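Long-range contacts in replicase polyprotein 1a (Avian infectious bronchitis virus, PDB 3LD1), which is of unknown function but forms part of non-structural protein 2, one of the products of the coronavirus replicase polyprotein: residues Leu6-Pro12 and Ala73-Ala78; Leu19-Ser24 and Phe52-Cys56; Phe261-Val266 and Ala346-Val350. The protein carries 3 engineered substitutions. All coordinates share one frame; numbering follows the deposited sequence.

Contact 1. Residues Leu6-Pro12 and Ala73-Ala78; sequences LVSKDIP and AKVLKA
L6 and V7 pair side by side with V75 and L76 as two parallel strands, 6-8 and 74-76. Three backbone bonds join them. L6 N gives to K74 O at 2.9 Å. L76 N gives to L6 O, and S8 N gives to L76 O. L6 O also meets the CA of V75 in a C-H...O contact.

The two faces of the pair differ. On one, CD1 of L6 reaches back to the CB of A73, 3.3 Å away; CG of L6 stands anti to the carbonyl carbon (chi1 -50°), which carries CD1 toward A73. On the other face, V7 CB lies 3.8 Å from L76 CB.

Beyond S8 the chain leaves the strand in a type I turn from S8 to I11, closed by I11 N to S8 O. Within the turn the OG of S8 makes a short bond to D10 OD2 (2.5 Å), meeting it on the syn side and 23° out of the carboxylate plane. CG2 of I11 then rests on K77 O, and CD of P12 lies 3.2 Å from A78 O.

P12 is the N-cap of helix 13-20. That helix covers the V7 and L76 face, with L15 and L19 against L76. Strand 4-8 has strand 57-64 on its other side, while 74-76 is an outermost strand of the mixed four-stranded sheet.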
ATOM      1  N   LEU A   6     -15.947 -34.450  -2.505  1.00 50.40           N
ATOM      2  CA  LEU A   6     -16.176 -33.802  -3.778  1.00 50.68           C
ATOM      3  C   LEU A   6     -16.963 -32.469  -3.658  1.00 51.02           C
ATOM      4  O   LEU A   6     -18.136 -32.479  -3.304  1.00 51.26           O
ATOM      5  CB  LEU A   6     -16.857 -34.757  -4.774  1.00 50.56           C
ATOM      6  CG  LEU A   6     -16.201 -36.163  -4.922  1.00 49.87           C
ATOM      7  CD1 LEU A   6     -17.173 -36.988  -5.803  1.00 49.34           C
ATOM      8  CD2 LEU A   6     -14.695 -36.151  -5.462  1.00 42.57           C
ATOM      9  N   VAL A   7     -16.332 -31.324  -3.942  1.00 49.87           N
ATOM     10  CA  VAL A   7     -17.060 -30.104  -3.741  1.00 48.87           C
ATOM     11  C   VAL A   7     -17.276 -29.354  -5.017  1.00 49.13           C
ATOM     12  O   VAL A   7     -16.333 -28.959  -5.711  1.00 49.72           O
ATOM     13  CB  VAL A   7     -16.616 -29.234  -2.513  1.00 48.68           C
ATOM     14  CG1 VAL A   7     -15.357 -29.751  -1.838  1.00 48.69           C
ATOM     15  CG2 VAL A   7     -16.546 -27.839  -2.872  1.00 46.51           C
ATOM     16  N   SER A   8     -18.565 -29.249  -5.320  1.00 48.18           N
ATOM     17  CA  SER A   8     -19.065 -28.559  -6.446  1.00 48.33           C
ATOM     18  C   SER A   8     -18.408 -27.186  -6.668  1.00 48.04           C
ATOM     19  O   SER A   8     -18.466 -26.289  -5.826  1.00 48.59           O
ATOM     20  CB  SER A   8     -20.529 -28.407  -6.239  1.00 47.75           C
ATOM     21  OG  SER A   8     -21.090 -28.382  -7.485  1.00 50.20           O
ATOM     22  N   LYS A   9     -17.757 -27.070  -7.810  1.00 47.57           N
ATOM     23  CA  LYS A   9     -17.031 -25.878  -8.220  1.00 48.17           C
ATOM     24  C   LYS A   9     -17.882 -24.615  -8.164  1.00 49.23           C
ATOM     25  O   LYS A   9     -17.333 -23.527  -7.891  1.00 49.88           O
ATOM     26  CB  LYS A   9     -16.428 -26.058  -9.644  1.00 47.94           C
ATOM     27  CG  LYS A   9     -15.159 -26.926  -9.702  1.00 47.40           C
ATOM     28  CD  LYS A   9     -14.866 -27.527 -11.093  1.00 48.07           C
ATOM     29  CE  LYS A   9     -13.405 -27.337 -11.458  1.00 45.30           C
ATOM     30  NZ  LYS A   9     -13.118 -28.454 -12.270  1.00 46.57           N
ATOM     31  N   ASP A  10     -19.198 -24.760  -8.384  1.00 49.13           N
ATOM     32  CA  ASP A  10     -20.159 -23.635  -8.362  1.00 49.53           C
ATOM     33  C   ASP A  10     -20.698 -23.271  -6.978  1.00 48.60           C
ATOM     34  O   ASP A  10     -21.584 -22.409  -6.909  1.00 48.23           O
ATOM     35  CB  ASP A  10     -21.373 -23.930  -9.271  1.00 50.95           C
ATOM     36  CG  ASP A  10     -22.098 -25.229  -8.866  1.00 53.10           C
ATOM     37  OD1 ASP A  10     -23.202 -25.531  -9.379  1.00 55.38           O
ATOM     38  OD2 ASP A  10     -21.525 -25.956  -8.013  1.00 57.40           O
ATOM     39  N   ILE A  11     -20.225 -23.905  -5.887  1.00 46.30           N
ATOM     40  CA  ILE A  11     -20.868 -23.585  -4.599  1.00 44.28           C
ATOM     41  C   ILE A  11     -20.969 -22.051  -4.336  1.00 43.35           C
ATOM     42  O   ILE A  11     -20.038 -21.292  -4.697  1.00 42.21           O
ATOM     43  CB  ILE A  11     -20.188 -24.273  -3.462  1.00 45.00           C
ATOM     44  CG1 ILE A  11     -18.682 -24.013  -3.500  1.00 42.57           C
ATOM     45  CG2 ILE A  11     -20.529 -25.816  -3.475  1.00 43.92           C
ATOM     46  CD1 ILE A  11     -18.055 -24.448  -2.208  1.00 42.07           C
ATOM     47  N   PRO A  12     -22.096 -21.580  -3.752  1.00 42.10           N
ATOM     48  CA  PRO A  12     -22.230 -20.106  -3.538  1.00 41.71           C
ATOM     49  C   PRO A  12     -21.190 -19.569  -2.614  1.00 42.10           C
ATOM     50  O   PRO A  12     -20.577 -20.343  -1.874  1.00 42.22           O
ATOM     51  CB  PRO A  12     -23.659 -19.889  -2.995  1.00 42.03           C
ATOM     52  CG  PRO A  12     -24.290 -21.265  -2.790  1.00 43.33           C
ATOM     53  CD  PRO A  12     -23.281 -22.353  -3.326  1.00 42.28           C
ATOM     54  N   ALA A  73     -19.812 -40.958  -3.128  1.00 77.65           N
ATOM     55  CA  ALA A  73     -18.803 -40.114  -2.548  1.00 72.94           C
ATOM     56  C   ALA A  73     -19.534 -39.281  -1.508  1.00 69.70           C
ATOM     57  O   ALA A  73     -20.758 -39.355  -1.412  1.00 68.76           O
ATOM     58  CB  ALA A  73     -18.170 -39.278  -3.629  1.00 72.36           C
ATOM     59  N   LYS A  74     -18.796 -38.539  -0.700  1.00 65.82           N
ATOM     60  CA  LYS A  74     -19.415 -37.431   0.014  1.00 62.57           C
ATOM     61  C   LYS A  74     -19.278 -36.158  -0.822  1.00 60.31           C
ATOM     62  O   LYS A  74     -18.178 -35.779  -1.218  1.00 60.12           O
ATOM     63  CB  LYS A  74     -18.799 -37.272   1.385  1.00 62.53           C
ATOM     64  CG  LYS A  74     -18.810 -38.562   2.192  1.00 61.59           C
ATOM     65  CD  LYS A  74     -18.367 -38.311   3.610  1.00 61.56           C
ATOM     66  CE  LYS A  74     -18.743 -39.451   4.526  1.00 61.49           C
ATOM     67  NZ  LYS A  74     -17.520 -40.258   4.651  1.00 59.41           N
ATOM     68  N   VAL A  75     -20.415 -35.527  -1.096  1.00 57.84           N
ATOM     69  CA  VAL A  75     -20.521 -34.352  -1.976  1.00 56.90           C
ATOM     70  C   VAL A  75     -21.107 -33.053  -1.304  1.00 55.89           C
ATOM     71  O   VAL A  75     -22.215 -33.078  -0.771  1.00 55.48           O
ATOM     72  CB  VAL A  75     -21.415 -34.655  -3.244  1.00 56.49           C
ATOM     73  CG1 VAL A  75     -21.518 -33.421  -4.144  1.00 57.46           C
ATOM     74  CG2 VAL A  75     -20.911 -35.844  -4.018  1.00 56.46           C
ATOM     75  N   LEU A  76     -20.380 -31.932  -1.400  1.00 54.63           N
ATOM     76  CA  LEU A  76     -20.879 -30.593  -1.091  1.00 53.27           C
ATOM     77  C   LEU A  76     -21.400 -29.922  -2.377  1.00 53.33           C
ATOM     78  O   LEU A  76     -20.625 -29.561  -3.277  1.00 52.35           O
ATOM     79  CB  LEU A  76     -19.764 -29.800  -0.418  1.00 52.82           C
ATOM     80  CG  LEU A  76     -20.251 -28.613   0.380  1.00 54.85           C
ATOM     81  CD1 LEU A  76     -21.070 -29.060   1.610  1.00 55.96           C
ATOM     82  CD2 LEU A  76     -19.074 -27.729   0.800  1.00 54.37           C
ATOM     83  N   LYS A  77     -22.719 -29.813  -2.480  1.00 52.78           N
ATOM     84  CA  LYS A  77     -23.354 -29.256  -3.635  1.00 54.29           C
ATOM     85  C   LYS A  77     -23.722 -27.790  -3.444  1.00 53.75           C
ATOM     86  O   LYS A  77     -23.741 -27.310  -2.319  1.00 54.12           O
ATOM     87  CB  LYS A  77     -24.616 -30.053  -3.901  1.00 55.38           C
ATOM     88  CG  LYS A  77     -24.293 -31.553  -4.189  1.00 59.26           C
ATOM     89  CD  LYS A  77     -25.471 -32.358  -4.826  1.00 57.67           C
ATOM     90  CE  LYS A  77     -26.720 -32.381  -3.871  1.00 63.64           C
ATOM     91  NZ  LYS A  77     -26.991 -33.748  -3.279  1.00 61.05           N
ATOM     92  N   ALA A  78     -24.017 -27.096  -4.543  1.00 53.74           N
ATOM     93  CA  ALA A  78     -24.517 -25.722  -4.567  1.00 53.60           C
ATOM     94  C   ALA A  78     -25.646 -25.422  -3.590  1.00 54.54           C
ATOM     95  O   ALA A  78     -25.777 -24.309  -3.083  1.00 55.17           O
ATOM     96  CB  ALA A  78     -24.961 -25.353  -5.983  1.00 53.67           C
TER

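Contact 2. Residues Leu19-Ser24 and Phe52-Cys56; sequences LFFYTS and FETVC
Y22 and S24 bond to V55 and E53 through the backbone. V55 N donates to Y22 O at 2.9 Å. S24 N donates to E53 O at 3.1 Å. The two bonds flank T23 and T54, whose backbones form a single bridge.

Side-chain polar contacts add to this. The OG of S24 donates to E53 OE1 at 3.2 Å, on the anti side of that oxygen. A chi1 of 43° sets this OG between the backbone N and the carbonyl carbon, and the bend of E53 at chi2 turns its carboxylate back to the serine. T54 OG1 takes C56 N at 2.7 Å, an ST turn, and also bonds to G57 O.

Aromatic and apolar contacts centre on F52. Its ring reaches the end of helix 13-20 and the turn after it. F20 O lies at the edge of the F52 ring, in plane, 3.7 Å from F52 CZ, and L19 O is also near this edge. CD1 of L19 is 4.0 Å from F52 CE2, and the CB of T23 touches F52 CE1. CG2 of T54, two residues on from F52, lies over one face of the ring, offset toward the rim. The SG of C56 comes to the edge of the Y22 ring, a sulfur-aromatic contact at 5.5 Å from the centroid.

The type I turn from F20 to T23 has helices 30-46, 82-89 and 128-134 packed against it. The rings of F20 and F52 both meet F40 of helix 30-46. Y22 packs on L85 and E86 of helix 82-89, and its OH bonds to G90 O. W133 of helix 128-134 meets F20 edge-to-face. Strand 50-54 pairs with strand 57-64, where F52 lies on L61.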
ATOM      1  N   LEU A  19     -17.130 -23.398   4.242  1.00 37.30           N
ATOM      2  CA  LEU A  19     -16.175 -24.508   4.017  1.00 37.25           C
ATOM      3  C   LEU A  19     -14.792 -23.962   4.359  1.00 39.25           C
ATOM      4  O   LEU A  19     -14.199 -24.371   5.335  1.00 40.39           O
ATOM      5  CB  LEU A  19     -16.196 -24.962   2.577  1.00 37.38           C
ATOM      6  CG  LEU A  19     -15.123 -25.959   2.103  1.00 36.65           C
ATOM      7  CD1 LEU A  19     -15.103 -27.228   2.968  1.00 36.56           C
ATOM      8  CD2 LEU A  19     -15.363 -26.292   0.605  1.00 34.41           C
ATOM      9  N   PHE A  20     -14.297 -22.975   3.620  1.00 40.61           N
ATOM     10  CA  PHE A  20     -12.954 -22.459   3.922  1.00 42.20           C
ATOM     11  C   PHE A  20     -12.700 -22.107   5.421  1.00 42.76           C
ATOM     12  O   PHE A  20     -11.588 -22.223   5.942  1.00 42.63           O
ATOM     13  CB  PHE A  20     -12.590 -21.226   3.053  1.00 42.81           C
ATOM     14  CG  PHE A  20     -11.138 -20.738   3.271  1.00 42.95           C
ATOM     15  CD1 PHE A  20     -10.059 -21.473   2.756  1.00 40.34           C
ATOM     16  CD2 PHE A  20     -10.876 -19.577   4.022  1.00 40.21           C
ATOM     17  CE1 PHE A  20      -8.730 -21.013   2.976  1.00 46.10           C
ATOM     18  CE2 PHE A  20      -9.574 -19.082   4.224  1.00 38.94           C
ATOM     19  CZ  PHE A  20      -8.487 -19.796   3.741  1.00 42.67           C
ATOM     20  N   PHE A  21     -13.726 -21.659   6.122  1.00 43.26           N
ATOM     21  CA  PHE A  21     -13.487 -21.230   7.478  1.00 43.90           C
ATOM     22  C   PHE A  21     -13.231 -22.342   8.506  1.00 44.12           C
ATOM     23  O   PHE A  21     -13.200 -22.082   9.725  1.00 44.30           O
ATOM     24  CB  PHE A  21     -14.662 -20.389   7.887  1.00 44.64           C
ATOM     25  CG  PHE A  21     -14.633 -19.038   7.303  1.00 47.66           C
ATOM     26  CD1 PHE A  21     -13.418 -18.498   6.840  1.00 48.16           C
ATOM     27  CD2 PHE A  21     -15.803 -18.240   7.276  1.00 49.46           C
ATOM     28  CE1 PHE A  21     -13.399 -17.189   6.297  1.00 49.58           C
ATOM     29  CE2 PHE A  21     -15.792 -16.936   6.717  1.00 44.36           C
ATOM     30  CZ  PHE A  21     -14.604 -16.423   6.236  1.00 45.23           C
ATOM     31  N   TYR A  22     -13.074 -23.581   8.034  1.00 44.64           N
ATOM     32  CA  TYR A  22     -12.625 -24.677   8.895  1.00 44.52           C
ATOM     33  C   TYR A  22     -11.125 -24.687   9.000  1.00 45.45           C
ATOM     34  O   TYR A  22     -10.588 -25.448   9.799  1.00 45.59           O
ATOM     35  CB  TYR A  22     -13.063 -26.028   8.344  1.00 44.01           C
ATOM     36  CG  TYR A  22     -14.458 -26.390   8.720  1.00 43.05           C
ATOM     37  CD1 TYR A  22     -14.700 -27.437   9.660  1.00 43.72           C
ATOM     38  CD2 TYR A  22     -15.570 -25.729   8.121  1.00 40.03           C
ATOM     39  CE1 TYR A  22     -16.068 -27.792  10.037  1.00 42.62           C
ATOM     40  CE2 TYR A  22     -16.905 -26.086   8.479  1.00 42.72           C
ATOM     41  CZ  TYR A  22     -17.109 -27.113   9.462  1.00 42.26           C
ATOM     42  OH  TYR A  22     -18.323 -27.457   9.838  1.00 42.42           O
ATOM     43  N   THR A  23     -10.457 -23.853   8.189  1.00 46.77           N
ATOM     44  CA  THR A  23      -9.002 -23.846   8.053  1.00 47.49           C
ATOM     45  C   THR A  23      -8.312 -23.680   9.415  1.00 49.17           C
ATOM     46  O   THR A  23      -8.876 -23.045  10.348  1.00 48.21           O
ATOM     47  CB  THR A  23      -8.516 -22.728   7.120  1.00 47.19           C
ATOM     48  OG1 THR A  23      -7.125 -22.938   6.831  1.00 48.18           O
ATOM     49  CG2 THR A  23      -8.712 -21.360   7.781  1.00 46.16           C
ATOM     50  N   SER A  24      -7.137 -24.309   9.533  1.00 49.92           N
ATOM     51  CA  SER A  24      -6.424 -24.328  10.805  1.00 51.88           C
ATOM     52  C   SER A  24      -5.361 -23.258  10.656  1.00 52.33           C
ATOM     53  O   SER A  24      -4.739 -22.816  11.640  1.00 52.62           O
ATOM     54  CB  SER A  24      -5.803 -25.741  11.132  1.00 52.38           C
ATOM     55  OG  SER A  24      -5.164 -26.369  10.015  1.00 51.51           O
ATOM     56  N   PHE A  52      -6.615 -30.255   2.615  1.00 50.19           N
ATOM     57  CA  PHE A  52      -7.127 -29.138   3.346  1.00 48.76           C
ATOM     58  C   PHE A  52      -6.918 -29.360   4.850  1.00 50.28           C
ATOM     59  O   PHE A  52      -7.643 -30.092   5.494  1.00 51.28           O
ATOM     60  CB  PHE A  52      -8.582 -28.944   2.920  1.00 47.76           C
ATOM     61  CG  PHE A  52      -9.290 -27.771   3.549  1.00 44.19           C
ATOM     62  CD1 PHE A  52      -8.615 -26.568   3.851  1.00 40.84           C
ATOM     63  CD2 PHE A  52     -10.679 -27.876   3.848  1.00 38.91           C
ATOM     64  CE1 PHE A  52      -9.322 -25.451   4.457  1.00 39.30           C
ATOM     65  CE2 PHE A  52     -11.384 -26.785   4.472  1.00 36.40           C
ATOM     66  CZ  PHE A  52     -10.703 -25.571   4.763  1.00 38.39           C
ATOM     67  N   GLU A  53      -5.864 -28.780   5.388  1.00 50.63           N
ATOM     68  CA  GLU A  53      -5.674 -28.730   6.798  1.00 51.87           C
ATOM     69  C   GLU A  53      -6.819 -28.008   7.582  1.00 51.69           C
ATOM     70  O   GLU A  53      -6.845 -26.775   7.651  1.00 52.91           O
ATOM     71  CB  GLU A  53      -4.282 -28.116   7.095  1.00 52.39           C
ATOM     72  CG  GLU A  53      -3.308 -29.151   7.548  1.00 57.82           C
ATOM     73  CD  GLU A  53      -3.910 -30.036   8.733  1.00 67.04           C
ATOM     74  OE1 GLU A  53      -4.367 -29.484   9.795  1.00 68.22           O
ATOM     75  OE2 GLU A  53      -3.963 -31.297   8.586  1.00 70.74           O
ATOM     76  N   THR A  54      -7.735 -28.747   8.211  1.00 50.53           N
ATOM     77  CA  THR A  54      -8.748 -28.083   9.017  1.00 50.80           C
ATOM     78  C   THR A  54      -8.496 -28.129  10.528  1.00 51.73           C
ATOM     79  O   THR A  54      -7.491 -28.644  10.966  1.00 53.12           O
ATOM     80  CB  THR A  54     -10.157 -28.652   8.744  1.00 50.46           C
ATOM     81  OG1 THR A  54     -10.407 -29.781   9.602  1.00 51.43           O
ATOM     82  CG2 THR A  54     -10.310 -29.101   7.295  1.00 48.73           C
ATOM     83  N   VAL A  55      -9.444 -27.605  11.314  1.00 52.43           N
ATOM     84  CA  VAL A  55      -9.423 -27.655  12.805  1.00 52.45           C
ATOM     85  C   VAL A  55     -10.118 -28.943  13.312  1.00 54.05           C
ATOM     86  O   VAL A  55     -10.334 -29.132  14.539  1.00 53.36           O
ATOM     87  CB  VAL A  55     -10.107 -26.406  13.520  1.00 51.68           C
ATOM     88  CG1 VAL A  55      -9.479 -25.123  13.132  1.00 51.30           C
ATOM     89  CG2 VAL A  55     -11.599 -26.318  13.253  1.00 50.46           C
ATOM     90  N   CYS A  56     -10.524 -29.768  12.337  1.00 54.68           N
ATOM     91  CA  CYS A  56     -11.015 -31.118  12.547  1.00 54.99           C
ATOM     92  C   CYS A  56     -10.052 -32.075  11.881  1.00 55.01           C
ATOM     93  O   CYS A  56     -10.473 -33.133  11.457  1.00 53.79           O
ATOM     94  CB  CYS A  56     -12.341 -31.293  11.843  1.00 53.78           C
ATOM     95  SG  CYS A  56     -13.592 -30.314  12.598  1.00 59.10           S
TER

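Contact 3. Residues Phe261-Val266 and Ala346-Val350; sequences FREAAV and ALHDV
R262 and D349 run past each other in opposite directions, with guanidinium and carboxylate planes 52° apart. The backbone N of R262 donates to D349 OD2 at 3.0 Å, using the syn lone pair of that oxygen. From here the arginine side chain wraps round the same oxygen. CB of R262 lies 3.5 Å from D349 OD2. CG passes the oxygen, and CD of R262 comes to 3.2 Å from D349 OD2. Bends at chi2 and chi3 (both 107°) then carry the tip across to H348. NH1 of R262 is placed 2.5 Å from H348 O, which lies at the edge of the guanidinium and near its plane; this bond is weak, and so short that its detail is doubtful. NH1 of R262 also forms a long salt bridge with D349 OD2, at 3.6 Å. NH2 has a weak, long ion pair with E310.

The contact joins a β-hairpin to a break in a strand. F261 N bonds to A264 O at the connection between the antiparallel strands 258-260 and 265-269. D349 is the centre of an inverse gamma turn where strand 345-355, part of the mixed six-stranded sheet, is interrupted.

Two waters bridge the segments. One donates to D349 OD1 and accepts from E263 N. The other accepts from H348 N and donates to E263 OE2. H348 NE2 is hydrogen-bonded to T291 OG1.

An apolar cluster lies beside these polar groups. CD2 of L347 is 3.9 Å from CD1 of F261, the side chains crossing at about a right angle. CD1 of L347 packs on the CB of A264. P340 of strand 335-342 touches F261, L347 and D349.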
ATOM      1  N   PHE A 261      12.931  17.562  -4.768  1.00 44.78           N
ATOM      2  CA  PHE A 261      13.779  17.448  -5.908  1.00 44.89           C
ATOM      3  C   PHE A 261      13.387  16.195  -6.656  1.00 47.39           C
ATOM      4  O   PHE A 261      12.400  15.559  -6.307  1.00 47.96           O
ATOM      5  CB  PHE A 261      15.184  17.379  -5.381  1.00 44.19           C
ATOM      6  CG  PHE A 261      15.783  18.741  -5.094  1.00 43.38           C
ATOM      7  CD1 PHE A 261      15.991  19.165  -3.803  1.00 37.59           C
ATOM      8  CD2 PHE A 261      16.090  19.627  -6.152  1.00 41.77           C
ATOM      9  CE1 PHE A 261      16.505  20.447  -3.545  1.00 40.03           C
ATOM     10  CE2 PHE A 261      16.594  20.873  -5.895  1.00 42.06           C
ATOM     11  CZ  PHE A 261      16.783  21.289  -4.574  1.00 40.30           C
ATOM     12  N   ARG A 262      14.117  15.814  -7.704  1.00 49.53           N
ATOM     13  CA  ARG A 262      13.620  14.688  -8.570  1.00 50.24           C
ATOM     14  C   ARG A 262      13.188  13.511  -7.731  1.00 49.21           C
ATOM     15  O   ARG A 262      12.134  12.983  -7.908  1.00 50.58           O
ATOM     16  CB  ARG A 262      14.665  14.218  -9.614  1.00 50.49           C
ATOM     17  CG  ARG A 262      14.340  14.537 -11.082  1.00 52.38           C
ATOM     18  CD  ARG A 262      15.208  15.644 -11.630  1.00 57.68           C
ATOM     19  NE  ARG A 262      16.278  15.262 -12.592  1.00 59.69           N
ATOM     20  CZ  ARG A 262      17.510  14.836 -12.270  1.00 62.51           C
ATOM     21  NH1 ARG A 262      17.872  14.633 -10.978  1.00 64.30           N
ATOM     22  NH2 ARG A 262      18.393  14.574 -13.252  1.00 61.57           N
ATOM     23  N   GLU A 263      14.020  13.170  -6.766  1.00 49.32           N
ATOM     24  CA  GLU A 263      14.016  11.882  -6.118  1.00 47.54           C
ATOM     25  C   GLU A 263      14.227  11.972  -4.664  1.00 45.17           C
ATOM     26  O   GLU A 263      14.505  10.971  -4.093  1.00 45.34           O
ATOM     27  CB  GLU A 263      15.172  11.046  -6.661  1.00 48.06           C
ATOM     28  CG  GLU A 263      14.896  10.431  -8.007  1.00 50.82           C
ATOM     29  CD  GLU A 263      16.205  10.017  -8.693  1.00 58.54           C
ATOM     30  OE1 GLU A 263      16.215   8.914  -9.345  1.00 54.04           O
ATOM     31  OE2 GLU A 263      17.222  10.804  -8.555  1.00 58.08           O
ATOM     32  N   ALA A 264      14.108  13.149  -4.052  1.00 43.93           N
ATOM     33  CA  ALA A 264      14.314  13.289  -2.608  1.00 42.88           C
ATOM     34  C   ALA A 264      13.658  14.542  -2.058  1.00 43.69           C
ATOM     35  O   ALA A 264      13.479  15.539  -2.794  1.00 44.25           O
ATOM     36  CB  ALA A 264      15.813  13.327  -2.261  1.00 41.85           C
ATOM     37  N   ALA A 265      13.328  14.497  -0.761  1.00 42.98           N
ATOM     38  CA  ALA A 265      12.822  15.642  -0.072  1.00 42.46           C
ATOM     39  C   ALA A 265      13.817  16.078   0.951  1.00 42.96           C
ATOM     40  O   ALA A 265      14.330  15.222   1.710  1.00 43.47           O
ATOM     41  CB  ALA A 265      11.570  15.324   0.632  1.00 42.23           C
ATOM     42  N   VAL A 266      14.053  17.390   1.019  1.00 41.63           N
ATOM     43  CA  VAL A 266      14.910  17.916   2.044  1.00 40.67           C
ATOM     44  C   VAL A 266      14.175  19.016   2.702  1.00 42.46           C
ATOM     45  O   VAL A 266      13.393  19.703   2.036  1.00 43.48           O
ATOM     46  CB  VAL A 266      16.137  18.572   1.418  1.00 40.51           C
ATOM     47  CG1 VAL A 266      16.994  17.546   0.653  1.00 36.01           C
ATOM     48  CG2 VAL A 266      15.734  19.832   0.513  1.00 35.50           C
ATOM     49  N   ALA A 346      24.857  13.774  -2.163  1.00 38.06           N
ATOM     50  CA  ALA A 346      24.565  14.666  -3.266  1.00 38.96           C
ATOM     51  C   ALA A 346      23.382  14.092  -3.984  1.00 39.86           C
ATOM     52  O   ALA A 346      23.289  12.853  -4.222  1.00 40.75           O
ATOM     53  CB  ALA A 346      25.734  14.783  -4.205  1.00 36.68           C
ATOM     54  N   LEU A 347      22.452  14.957  -4.306  1.00 39.75           N
ATOM     55  CA  LEU A 347      21.269  14.510  -5.036  1.00 40.30           C
ATOM     56  C   LEU A 347      21.492  14.623  -6.528  1.00 40.88           C
ATOM     57  O   LEU A 347      22.395  15.319  -6.952  1.00 40.22           O
ATOM     58  CB  LEU A 347      20.169  15.447  -4.685  1.00 40.73           C
ATOM     59  CG  LEU A 347      19.212  15.170  -3.540  1.00 41.13           C
ATOM     60  CD1 LEU A 347      19.731  14.351  -2.286  1.00 41.55           C
ATOM     61  CD2 LEU A 347      18.705  16.476  -3.158  1.00 36.71           C
ATOM     62  N   HIS A 348      20.676  13.980  -7.351  1.00 41.71           N
ATOM     63  CA  HIS A 348      21.051  14.019  -8.760  1.00 42.94           C
ATOM     64  C   HIS A 348      20.448  15.204  -9.592  1.00 44.18           C
ATOM     65  O   HIS A 348      20.356  15.097 -10.826  1.00 45.23           O
ATOM     66  CB  HIS A 348      20.770  12.684  -9.437  1.00 43.13           C
ATOM     67  CG  HIS A 348      21.369  11.510  -8.741  1.00 42.76           C
ATOM     68  ND1 HIS A 348      20.766  10.274  -8.735  1.00 45.61           N
ATOM     69  CD2 HIS A 348      22.521  11.368  -8.054  1.00 41.70           C
ATOM     70  CE1 HIS A 348      21.523   9.414  -8.077  1.00 42.77           C
ATOM     71  NE2 HIS A 348      22.581  10.063  -7.628  1.00 43.79           N
ATOM     72  N   ASP A 349      20.060  16.324  -8.970  1.00 42.87           N
ATOM     73  CA  ASP A 349      19.577  17.411  -9.795  1.00 43.66           C
ATOM     74  C   ASP A 349      20.660  18.289 -10.402  1.00 44.22           C
ATOM     75  O   ASP A 349      20.768  19.484 -10.085  1.00 44.99           O
ATOM     76  CB  ASP A 349      18.537  18.206  -9.073  1.00 43.63           C
ATOM     77  CG  ASP A 349      17.444  17.321  -8.567  1.00 46.25           C
ATOM     78  OD1 ASP A 349      17.728  16.588  -7.619  1.00 48.88           O
ATOM     79  OD2 ASP A 349      16.326  17.309  -9.130  1.00 49.98           O
ATOM     80  N   VAL A 350      21.438  17.694 -11.307  1.00 43.42           N
ATOM     81  CA  VAL A 350      22.666  18.298 -11.719  1.00 43.41           C
ATOM     82  C   VAL A 350      22.437  19.538 -12.590  1.00 44.09           C
ATOM     83  O   VAL A 350      21.738  19.463 -13.573  1.00 43.61           O
ATOM     84  CB  VAL A 350      23.585  17.279 -12.425  1.00 43.48           C
ATOM     85  CG1 VAL A 350      24.932  17.958 -12.764  1.00 43.28           C
ATOM     86  CG2 VAL A 350      23.866  16.094 -11.539  1.00 42.01           C
TER
HETATM   87  O   HOH W   1      18.535  12.468  -6.336  1.00 33.90           O
HETATM   88  O   HOH W   2      16.875  14.260  -6.442  1.00 48.87           O

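In the fold
Strand 4-8 opens contact 1, and helix 13-20 follows it in the chain. The end of that helix enters contact 2, which closes at 52-56. Strand 57-64 comes next, and 73-78 then returns to close contact 1, so contact 2 lies within the larger loop. The two meet at L19, whose CD2 packs on V7 and L76. Both reach one mixed sheet, contact 1 by 74-76 and contact 2 by 50-54, its two outermost strands. A long run of mostly helices follows. Contact 3 then opens and closes in series, joining two β-sheets. It lies on the opposite side of the chain's centre from contacts 1 and 2, with its nearest atoms about 39 Å from contact 2.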